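Local coordinates for chitosanase (Bacillus subtilis subsp. subtilis str. 168, PDB 7C6C), which catalyses the endohydrolysis of beta-(1->4) linkages between D-glucosamine residues in partly acetylated chitosan, at residues 84-87 / 88-91; 20-23 / 24-28; 173-177 / 178-182; 41-44 / 45-48. One frame throughout, in Å; residues are numbered along the deposited sequence.

Contact 1. Residues 84-87 / 88-91; sequences SDDT and SNLK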
loop_
_atom_site.group_PDB
_atom_site.type_symbol
_atom_site.label_atom_id
_atom_site.label_comp_id
_atom_site.label_asym_id
_atom_site.label_seq_id
_atom_site.Cartn_x
_atom_site.Cartn_y
_atom_site.Cartn_z
ATOM N N SER A 84 -1.340 -3.047 -18.860
ATOM C CA SER A 84 -2.594 -3.622 -19.316
ATOM C C SER A 84 -3.400 -4.237 -18.176
ATOM O O SER A 84 -2.847 -4.878 -17.277
ATOM C CB SER A 84 -2.285 -4.700 -20.345
ATOM O OG SER A 84 -3.458 -5.409 -20.677
ATOM N N ASP A 85 -4.721 -4.064 -18.253
ATOM C CA ASP A 85 -5.708 -4.634 -17.342
ATOM C C ASP A 85 -6.123 -6.052 -17.733
ATOM O O ASP A 85 -6.930 -6.670 -17.034
ATOM C CB ASP A 85 -6.925 -3.695 -17.341
ATOM C CG ASP A 85 -8.021 -4.102 -16.371
ATOM O OD1 ASP A 85 -7.772 -4.162 -15.149
ATOM O OD2 ASP A 85 -9.170 -4.289 -16.836
ATOM N N ASP A 86 -5.588 -6.583 -18.830
ATOM C CA ASP A 86 -5.984 -7.901 -19.322
ATOM C C ASP A 86 -5.632 -8.993 -18.321
ATOM O O ASP A 86 -4.481 -9.116 -17.888
ATOM C CB ASP A 86 -5.224 -8.144 -20.625
ATOM C CG ASP A 86 -5.708 -9.352 -21.410
ATOM O OD1 ASP A 86 -6.716 -9.996 -21.046
ATOM O OD2 ASP A 86 -5.058 -9.631 -22.443
ATOM N N THR A 87 -6.625 -9.811 -17.967
ATOM C CA THR A 87 -6.377 -11.021 -17.195
ATOM C C THR A 87 -6.802 -12.272 -17.952
ATOM O O THR A 87 -6.758 -13.376 -17.396
ATOM C CB THR A 87 -6.990 -10.950 -15.789
ATOM O OG1 THR A 87 -8.387 -10.660 -15.878
ATOM C CG2 THR A 87 -6.325 -9.857 -14.964
ATOM N N SER A 88 -7.160 -12.134 -19.227
ATOM C CA SER A 88 -7.672 -13.269 -19.980
ATOM C C SER A 88 -6.586 -14.268 -20.367
ATOM O O SER A 88 -6.917 -15.394 -20.754
ATOM C CB SER A 88 -8.409 -12.779 -21.227
ATOM O OG SER A 88 -7.508 -12.240 -22.181
ATOM N N ASN A 89 -5.308 -13.891 -20.290
ATOM C CA ASN A 89 -4.211 -14.800 -20.598
ATOM C C ASN A 89 -3.458 -15.223 -19.343
ATOM O O ASN A 89 -2.265 -15.528 -19.407
ATOM C CB ASN A 89 -3.228 -14.191 -21.599
ATOM C CG ASN A 89 -3.821 -13.995 -22.964
ATOM O OD1 ASN A 89 -4.437 -14.897 -23.525
ATOM N ND2 ASN A 89 -3.603 -12.816 -23.531
ATOM N N LEU A 90 -4.138 -15.240 -18.200
ATOM C CA LEU A 90 -3.565 -15.644 -16.924
ATOM C C LEU A 90 -4.350 -16.795 -16.300
ATOM O O LEU A 90 -4.496 -16.878 -15.082
ATOM C CB LEU A 90 -3.463 -14.464 -15.960
ATOM C CG LEU A 90 -2.405 -13.405 -16.289
ATOM C CD1 LEU A 90 -2.535 -12.234 -15.330
ATOM C CD2 LEU A 90 -0.990 -13.978 -16.272
ATOM N N LYS A 91 -4.843 -17.719 -17.121
ATOM C CA LYS A 91 -5.617 -18.832 -16.592
ATOM C C LYS A 91 -4.796 -19.631 -15.590
ATOM O O LYS A 91 -3.660 -20.025 -15.868
ATOM C CB LYS A 91 -6.072 -19.748 -17.729
ATOM C CG LYS A 91 -6.931 -20.922 -17.260
ATOM C CD LYS A 91 -7.466 -21.733 -18.431
ATOM C CE LYS A 91 -6.344 -22.338 -19.248
ATOM N NZ LYS A 91 -5.334 -23.019 -18.386
HETATM O O HOH W 1 -3.744 -11.581 -19.373
HETATM O O HOH W 2 -5.242 -10.635 -25.005
#
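D86 grips S88 in the loop between helices 73-82 and 93-99. From CB of D86, chi1 of -169° sends CG anti to the backbone N and on toward the residues ahead; CG itself lies 3.5 Å from S88 OG. At the tip the oxygens divide the work. D86 OD1 takes the hydroxyl of S88 OG at 2.6 Å on its syn lone pair, and S88 N at 2.8 Å from above the carboxylate plane, which closes an Asx turn. OD2 of D86 stands 3.7 Å from N89 ND2 and reaches it through a water that gives to OD2 and accepts a weak bond from the amide, whose plane is turned 61° from the carboxylate. Ahead of this, S84 OG accepts from D86 N at 3.1 Å in an ST turn, and a weak L90 N to T87 O bond spans the type I turn T87–L90. T87 OG1 binds R32, and L90 packs on helix 73-82, tying the loop to the body of the protein. With two short bonds on OD1 and a water on OD2, the carboxylate of D86 is fixed in rotation, and these donors would be expected to favour its ionised form.

Contact 2. Residues 20-23 / 24-28; sequences NGTT and EIQYG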
loop_
_atom_site.group_PDB
_atom_site.type_symbol
_atom_site.label_atom_id
_atom_site.label_comp_id
_atom_site.label_asym_id
_atom_site.label_seq_id
_atom_site.Cartn_x
_atom_site.Cartn_y
_atom_site.Cartn_z
ATOM N N ASN A 20 -7.846 -5.875 3.188
ATOM C CA ASN A 20 -8.499 -7.172 3.241
ATOM C C ASN A 20 -9.448 -7.366 4.411
ATOM O O ASN A 20 -9.991 -8.464 4.553
ATOM C CB ASN A 20 -7.454 -8.300 3.266
ATOM C CG ASN A 20 -6.562 -8.295 2.045
ATOM O OD1 ASN A 20 -5.387 -7.946 2.129
ATOM N ND2 ASN A 20 -7.119 -8.677 0.899
ATOM N N GLY A 21 -9.651 -6.365 5.265
ATOM C CA GLY A 21 -10.620 -6.519 6.333
ATOM C C GLY A 21 -10.187 -7.465 7.429
ATOM O O GLY A 21 -11.037 -8.059 8.100
ATOM N N THR A 22 -8.882 -7.618 7.635
ATOM C CA THR A 22 -8.354 -8.472 8.685
ATOM C C THR A 22 -6.981 -7.944 9.069
ATOM O O THR A 22 -6.288 -7.347 8.244
ATOM C CB THR A 22 -8.256 -9.936 8.224
ATOM O OG1 THR A 22 -7.532 -10.677 9.208
ATOM C CG2 THR A 22 -7.544 -10.054 6.870
ATOM N N THR A 23 -6.591 -8.151 10.326
ATOM C CA THR A 23 -5.241 -7.786 10.735
ATOM C C THR A 23 -4.205 -8.821 10.319
ATOM O O THR A 23 -3.004 -8.566 10.464
ATOM C CB THR A 23 -5.163 -7.596 12.253
ATOM O OG1 THR A 23 -5.592 -8.802 12.897
ATOM C CG2 THR A 23 -6.025 -6.419 12.708
ATOM N N GLU A 24 -4.635 -9.976 9.820
ATOM C CA GLU A 24 -3.717 -11.002 9.346
ATOM C C GLU A 24 -3.333 -10.697 7.903
ATOM O O GLU A 24 -4.191 -10.705 7.014
ATOM C CB GLU A 24 -4.375 -12.374 9.429
ATOM C CG GLU A 24 -3.493 -13.491 8.903
ATOM C CD GLU A 24 -4.201 -14.829 8.862
ATOM O OE1 GLU A 24 -5.131 -14.999 8.039
ATOM O OE2 GLU A 24 -3.820 -15.717 9.648
ATOM N N ILE A 25 -2.043 -10.447 7.669
ATOM C CA ILE A 25 -1.595 -10.098 6.327
ATOM C C ILE A 25 -1.913 -11.234 5.360
ATOM O O ILE A 25 -1.595 -12.401 5.620
ATOM C CB ILE A 25 -0.101 -9.750 6.339
ATOM C CG1 ILE A 25 0.159 -8.504 7.196
ATOM C CG2 ILE A 25 0.401 -9.544 4.925
ATOM C CD1 ILE A 25 1.629 -8.275 7.464
ATOM N N GLN A 26 -2.545 -10.897 4.234
ATOM C CA GLN A 26 -3.048 -11.886 3.271
ATOM C C GLN A 26 -2.079 -12.036 2.102
ATOM O O GLN A 26 -2.211 -11.383 1.066
ATOM C CB GLN A 26 -4.429 -11.482 2.776
ATOM C CG GLN A 26 -5.471 -11.443 3.864
ATOM C CD GLN A 26 -5.715 -12.806 4.442
ATOM O OE1 GLN A 26 -6.142 -13.719 3.738
ATOM N NE2 GLN A 26 -5.439 -12.962 5.729
ATOM N N TYR A 27 -1.133 -12.957 2.238
ATOM C CA TYR A 27 -0.192 -13.211 1.157
ATOM C C TYR A 27 -0.833 -13.921 -0.030
ATOM O O TYR A 27 -0.316 -13.819 -1.148
ATOM C CB TYR A 27 0.992 -14.020 1.670
ATOM C CG TYR A 27 1.941 -13.252 2.558
ATOM C CD1 TYR A 27 1.674 -13.072 3.910
ATOM C CD2 TYR A 27 3.112 -12.711 2.046
ATOM C CE1 TYR A 27 2.551 -12.383 4.721
ATOM C CE2 TYR A 27 3.994 -12.022 2.849
ATOM C CZ TYR A 27 3.711 -11.858 4.186
ATOM O OH TYR A 27 4.601 -11.172 4.978
ATOM N N GLY A 28 -1.934 -14.636 0.177
ATOM C CA GLY A 28 -2.533 -15.414 -0.884
ATOM C C GLY A 28 -3.626 -14.725 -1.646
ATOM O O GLY A 28 -4.163 -15.306 -2.588
HETATM O O HOH W 3 -3.640 -8.239 4.174
HETATM O O HOH W 4 -8.020 -13.343 8.975
HETATM O O HOH W 5 -0.186 -10.453 10.008
#
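Two torsions set the bond between T22 and E24 and the turn of the Q26 amide toward E24. In T22, chi1 of 171° lays OG1 beside the carbonyl carbon and faces it forward along the chain; in Q26, the bend at chi2 (-65°) folds the amide back. T22 OG1 then accepts from E24 N at 3.0 Å over a nearly straight N-H, an ST turn just beyond the end of helix 5-20, where G21 has already left helical geometry with a positive phi. The methyl CG2 of T22 sits 3.4 Å from E24 O and also against the Q26 amide. Q26 NE2 gives to E24 O at 2.9 Å, from above the carbonyl plane, and to E24 OE1 at 3.1 Å on the anti lone pair, both acceptors lying near the amide plane. N20 approaches from the helix end, its OD1 3.7 Å from Q26 CB, and a water links N20 OD1 to Q26 N. N20 directly follows E19, the predicted proton donor, while T23 packs on helix 5-20 and strand 237-241. Because one NH2 binds both a backbone and a side-chain oxygen of the same residue, the Q26 amide cannot readily flip.

Contact 3. Residues 173-177 / 178-182; sequences DGIDE and KKWLN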
loop_
_atom_site.group_PDB
_atom_site.type_symbol
_atom_site.label_atom_id
_atom_site.label_comp_id
_atom_site.label_asym_id
_atom_site.label_seq_id
_atom_site.Cartn_x
_atom_site.Cartn_y
_atom_site.Cartn_z
ATOM N N ASP A 173 10.898 21.920 7.046
ATOM C CA ASP A 173 10.926 23.373 6.935
ATOM C C ASP A 173 10.452 24.076 8.199
ATOM O O ASP A 173 10.510 25.308 8.261
ATOM C CB ASP A 173 10.046 23.814 5.766
ATOM C CG ASP A 173 10.504 23.240 4.442
ATOM O OD1 ASP A 173 11.730 23.174 4.209
ATOM O OD2 ASP A 173 9.633 22.852 3.639
ATOM N N GLY A 174 9.975 23.335 9.200
ATOM C CA GLY A 174 9.510 23.923 10.441
ATOM C C GLY A 174 8.019 23.841 10.667
ATOM O O GLY A 174 7.550 24.274 11.725
ATOM N N ILE A 175 7.255 23.300 9.718
ATOM C CA ILE A 175 5.818 23.159 9.909
ATOM C C ILE A 175 5.549 22.101 10.971
ATOM O O ILE A 175 6.193 21.043 10.997
ATOM C CB ILE A 175 5.132 22.812 8.577
ATOM C CG1 ILE A 175 5.425 23.889 7.529
ATOM C CG2 ILE A 175 3.629 22.642 8.772
ATOM C CD1 ILE A 175 5.108 25.296 7.992
ATOM N N ASP A 176 4.602 22.390 11.861
ATOM C CA ASP A 176 4.224 21.431 12.889
ATOM C C ASP A 176 3.782 20.124 12.241
ATOM O O ASP A 176 2.919 20.114 11.359
ATOM C CB ASP A 176 3.090 22.012 13.728
ATOM C CG ASP A 176 2.656 21.084 14.836
ATOM O OD1 ASP A 176 1.835 20.185 14.575
ATOM O OD2 ASP A 176 3.148 21.244 15.972
ATOM N N GLU A 177 4.374 19.014 12.691
ATOM C CA GLU A 177 4.143 17.736 12.023
ATOM C C GLU A 177 2.708 17.253 12.201
ATOM O O GLU A 177 2.142 16.628 11.294
ATOM C CB GLU A 177 5.138 16.684 12.513
ATOM C CG GLU A 177 4.902 15.301 11.916
ATOM C CD GLU A 177 6.050 14.341 12.152
ATOM O OE1 GLU A 177 7.162 14.795 12.499
ATOM O OE2 GLU A 177 5.849 13.127 11.975
ATOM N N LYS A 178 2.100 17.517 13.360
ATOM C CA LYS A 178 0.720 17.086 13.558
ATOM C C LYS A 178 -0.230 17.854 12.645
ATOM O O LYS A 178 -1.137 17.267 12.043
ATOM C CB LYS A 178 0.331 17.222 15.031
ATOM C CG LYS A 178 1.232 16.418 15.964
ATOM C CD LYS A 178 0.737 16.429 17.403
ATOM C CE LYS A 178 1.660 15.614 18.293
ATOM N NZ LYS A 178 1.180 15.561 19.705
ATOM N N LYS A 179 -0.020 19.164 12.509
ATOM C CA LYS A 179 -0.818 19.946 11.573
ATOM C C LYS A 179 -0.565 19.507 10.139
ATOM O O LYS A 179 -1.506 19.382 9.346
ATOM C CB LYS A 179 -0.493 21.431 11.731
ATOM C CG LYS A 179 -1.480 22.359 11.041
ATOM C CD LYS A 179 -1.304 23.803 11.497
ATOM C CE LYS A 179 -0.299 24.547 10.628
ATOM N NZ LYS A 179 0.131 25.839 11.242
ATOM N N TRP A 180 0.700 19.267 9.791
ATOM C CA TRP A 180 1.034 18.811 8.446
ATOM C C TRP A 180 0.347 17.491 8.123
ATOM O O TRP A 180 -0.198 17.319 7.024
ATOM C CB TRP A 180 2.549 18.666 8.319
ATOM C CG TRP A 180 3.022 18.331 6.935
ATOM C CD1 TRP A 180 3.384 19.210 5.959
ATOM C CD2 TRP A 180 3.190 17.020 6.379
ATOM N NE1 TRP A 180 3.766 18.530 4.827
ATOM C CE2 TRP A 180 3.658 17.184 5.060
ATOM C CE3 TRP A 180 2.990 15.725 6.869
ATOM C CZ2 TRP A 180 3.927 16.102 4.225
ATOM C CZ3 TRP A 180 3.260 14.652 6.038
ATOM C CH2 TRP A 180 3.721 14.847 4.732
ATOM N N LEU A 181 0.363 16.544 9.067
ATOM C CA LEU A 181 -0.240 15.241 8.807
ATOM C C LEU A 181 -1.749 15.350 8.637
ATOM O O LEU A 181 -2.336 14.645 7.812
ATOM C CB LEU A 181 0.116 14.260 9.921
ATOM C CG LEU A 181 -0.312 12.810 9.680
ATOM C CD1 LEU A 181 0.407 12.230 8.467
ATOM C CD2 LEU A 181 -0.067 11.978 10.933
ATOM N N ASN A 182 -2.403 16.229 9.401
ATOM C CA ASN A 182 -3.835 16.426 9.199
ATOM C C ASN A 182 -4.121 16.955 7.800
ATOM O O ASN A 182 -5.079 16.524 7.147
ATOM C CB ASN A 182 -4.400 17.356 10.267
ATOM C CG ASN A 182 -4.479 16.692 11.621
ATOM O OD1 ASN A 182 -4.591 15.471 11.719
ATOM N ND2 ASN A 182 -4.426 17.491 12.676
HETATM O O HOH W 6 3.216 24.996 11.808
#
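The start of helix 177-193 is a textbook helix cap, with D176 meeting K179 and I175 meeting W180. D176 OD1 accepts from K179 N at 3.0 Å through its anti lone pair, the N-H pointing almost straight at it (162°); chi1 of -179° brings the carboxylate forward over the first turn and makes this N-cap bond possible. The same D176 OD1 lies 2.9 Å from K178 N. The carbonyls take up the regular helical pattern at once: W180 N binds D176 O at 2.8 Å, nearly along the C=O axis, and L181 N binds E177 O at 2.9 Å. On the apolar side, I175 CG2 rests 4.1 Å from W180 CB and beside the indole edge, near its plane. I175 precedes the N-cap and W180 is the fourth residue after it, so the pair forms a hydrophobic staple. A water couples K179 NZ to D176 N.

Farther out, W180 NE1 binds N164 and its indole meets F184 and helix 156-167. The E177 carboxylate reaches back to K132 N and T133 OG1, in the loop that leads into helix 134-147. K178 NZ, bonded to N221, and K179 NZ lie 6.9 and 6.8 Å from D176 OD1, not in contact; with them and the positive helix end nearby, the ionised carboxylate would be expected to be stabilised.

Contact 4. Residues 41-44 / 45-48; sequences CGRA and GFTT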
loop_
_atom_site.group_PDB
_atom_site.type_symbol
_atom_site.label_atom_id
_atom_site.label_comp_id
_atom_site.label_asym_id
_atom_site.label_seq_id
_atom_site.Cartn_x
_atom_site.Cartn_y
_atom_site.Cartn_z
ATOM N N CYS A 41 -2.852 -8.477 -5.929
ATOM C CA CYS A 41 -2.318 -9.723 -5.392
ATOM C C CYS A 41 -1.516 -9.521 -4.113
ATOM O O CYS A 41 -0.695 -8.605 -4.016
ATOM C CB CYS A 41 -1.375 -10.364 -6.416
ATOM S SG CYS A 41 -2.011 -10.503 -8.097
ATOM N N GLY A 42 -1.698 -10.440 -3.164
ATOM C CA GLY A 42 -0.770 -10.525 -2.051
ATOM C C GLY A 42 -0.798 -9.348 -1.086
ATOM O O GLY A 42 -1.728 -8.536 -1.055
ATOM N N ARG A 43 0.272 -9.270 -0.287
ATOM C CA ARG A 43 0.254 -8.410 0.896
ATOM C C ARG A 43 0.131 -6.937 0.542
ATOM O O ARG A 43 -0.479 -6.174 1.292
ATOM C CB ARG A 43 1.488 -8.655 1.774
ATOM C CG ARG A 43 2.834 -8.377 1.115
ATOM C CD ARG A 43 3.965 -8.267 2.128
ATOM N NE ARG A 43 3.795 -7.077 2.950
ATOM C CZ ARG A 43 4.450 -6.851 4.084
ATOM N NH1 ARG A 43 5.339 -7.731 4.525
ATOM N NH2 ARG A 43 4.216 -5.748 4.783
ATOM N N ALA A 44 0.726 -6.512 -0.566
ATOM C CA ALA A 44 0.748 -5.109 -0.937
ATOM C C ALA A 44 -0.265 -4.767 -2.012
ATOM O O ALA A 44 -0.254 -3.642 -2.522
ATOM C CB ALA A 44 2.148 -4.706 -1.396
ATOM N N GLY A 45 -1.124 -5.707 -2.388
ATOM C CA GLY A 45 -1.920 -5.468 -3.577
ATOM C C GLY A 45 -1.051 -5.223 -4.789
ATOM O O GLY A 45 -1.293 -4.279 -5.551
ATOM N N PHE A 46 -0.010 -6.038 -4.960
ATOM C CA PHE A 46 0.801 -5.977 -6.169
ATOM C C PHE A 46 -0.093 -6.227 -7.382
ATOM O O PHE A 46 -0.881 -7.173 -7.386
ATOM C CB PHE A 46 1.857 -7.086 -6.132
ATOM C CG PHE A 46 2.697 -7.156 -4.867
ATOM C CD1 PHE A 46 3.794 -6.325 -4.688
ATOM C CD2 PHE A 46 2.452 -8.143 -3.910
ATOM C CE1 PHE A 46 4.588 -6.441 -3.564
ATOM C CE2 PHE A 46 3.253 -8.254 -2.792
ATOM C CZ PHE A 46 4.319 -7.404 -2.619
ATOM N N THR A 47 0.043 -5.420 -8.429
ATOM C CA THR A 47 -0.873 -5.543 -9.556
ATOM C C THR A 47 -0.159 -5.993 -10.824
ATOM O O THR A 47 1.036 -5.756 -11.016
ATOM C CB THR A 47 -1.647 -4.246 -9.811
ATOM O OG1 THR A 47 -0.725 -3.169 -10.013
ATOM C CG2 THR A 47 -2.570 -3.917 -8.641
ATOM N N THR A 48 -0.924 -6.633 -11.710
ATOM C CA THR A 48 -0.362 -7.105 -12.969
ATOM C C THR A 48 -0.205 -6.001 -14.014
ATOM O O THR A 48 0.608 -6.157 -14.923
ATOM C CB THR A 48 -1.159 -8.300 -13.513
ATOM O OG1 THR A 48 -2.546 -7.966 -13.637
ATOM C CG2 THR A 48 -1.031 -9.490 -12.590
#
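The ring of F46 lies over the turn that precedes it. A44 CB lies over one face, 3.8 Å from the centroid of the F46 ring and 15° off the normal, a CH-pi contact somewhat displaced toward the rim. G42 CA stands at the edge, near the ring plane, 4.4 Å from CD2 of F46. Two further atoms come in obliquely: C41 O at 3.2 Å from F46 CD2, and R43 CG at 3.9 Å from F46 CE2. With CG anti to its carbonyl carbon (chi1 -51°), the ring of F46 is laid back over the turn, while V113 of helix 104-128 and V56 of helix 52-63 pack against it from the surrounding fold.

The motif is a beta hairpin joining strands 39-41 and 46-47, the second and third of the three-stranded antiparallel sheet. C41 and F46 are its hydrogen-bonded pair, although C41 N to F46 O and F46 N to C41 O, each 2.8 Å, are weak and bent. A type I turn from G42 to G45 makes the reversal, closed by G45 N to G42 O at 3.2 Å from well above the carbonyl plane; both glycines have positive phi. G45 comes within about 4 Å of the side chain of E19, the predicted proton donor. R43 leads away from the hairpin, its guanidinium plane turned 68° from the F46 ring, with NH1 salt-bridged to D111 and NH2 to E12.

From the N terminus, the four local contacts follow in series, and none nests in or crosses another: contact 4 closes a hairpin turn, contacts 1 and 2 order loops, and contact 3 caps a helix. Contact 2 shapes the exit from helix 5-20 on the way to strand 30-32. Contact 4 turns strand 39-41 into strand 46-47, and contacts 2 and 4 touch where I25 CG2 packs on R43 CB, 3.4 Å apart. Contact 1 lies between helices 73-82 and 93-99 and leans on contact 4 through L90 and T48, so the hairpin touches both. Contact 3 opens helix 177-193 far away, its centre about 43 Å from that of contact 1 and on the opposite side of the chain's centre.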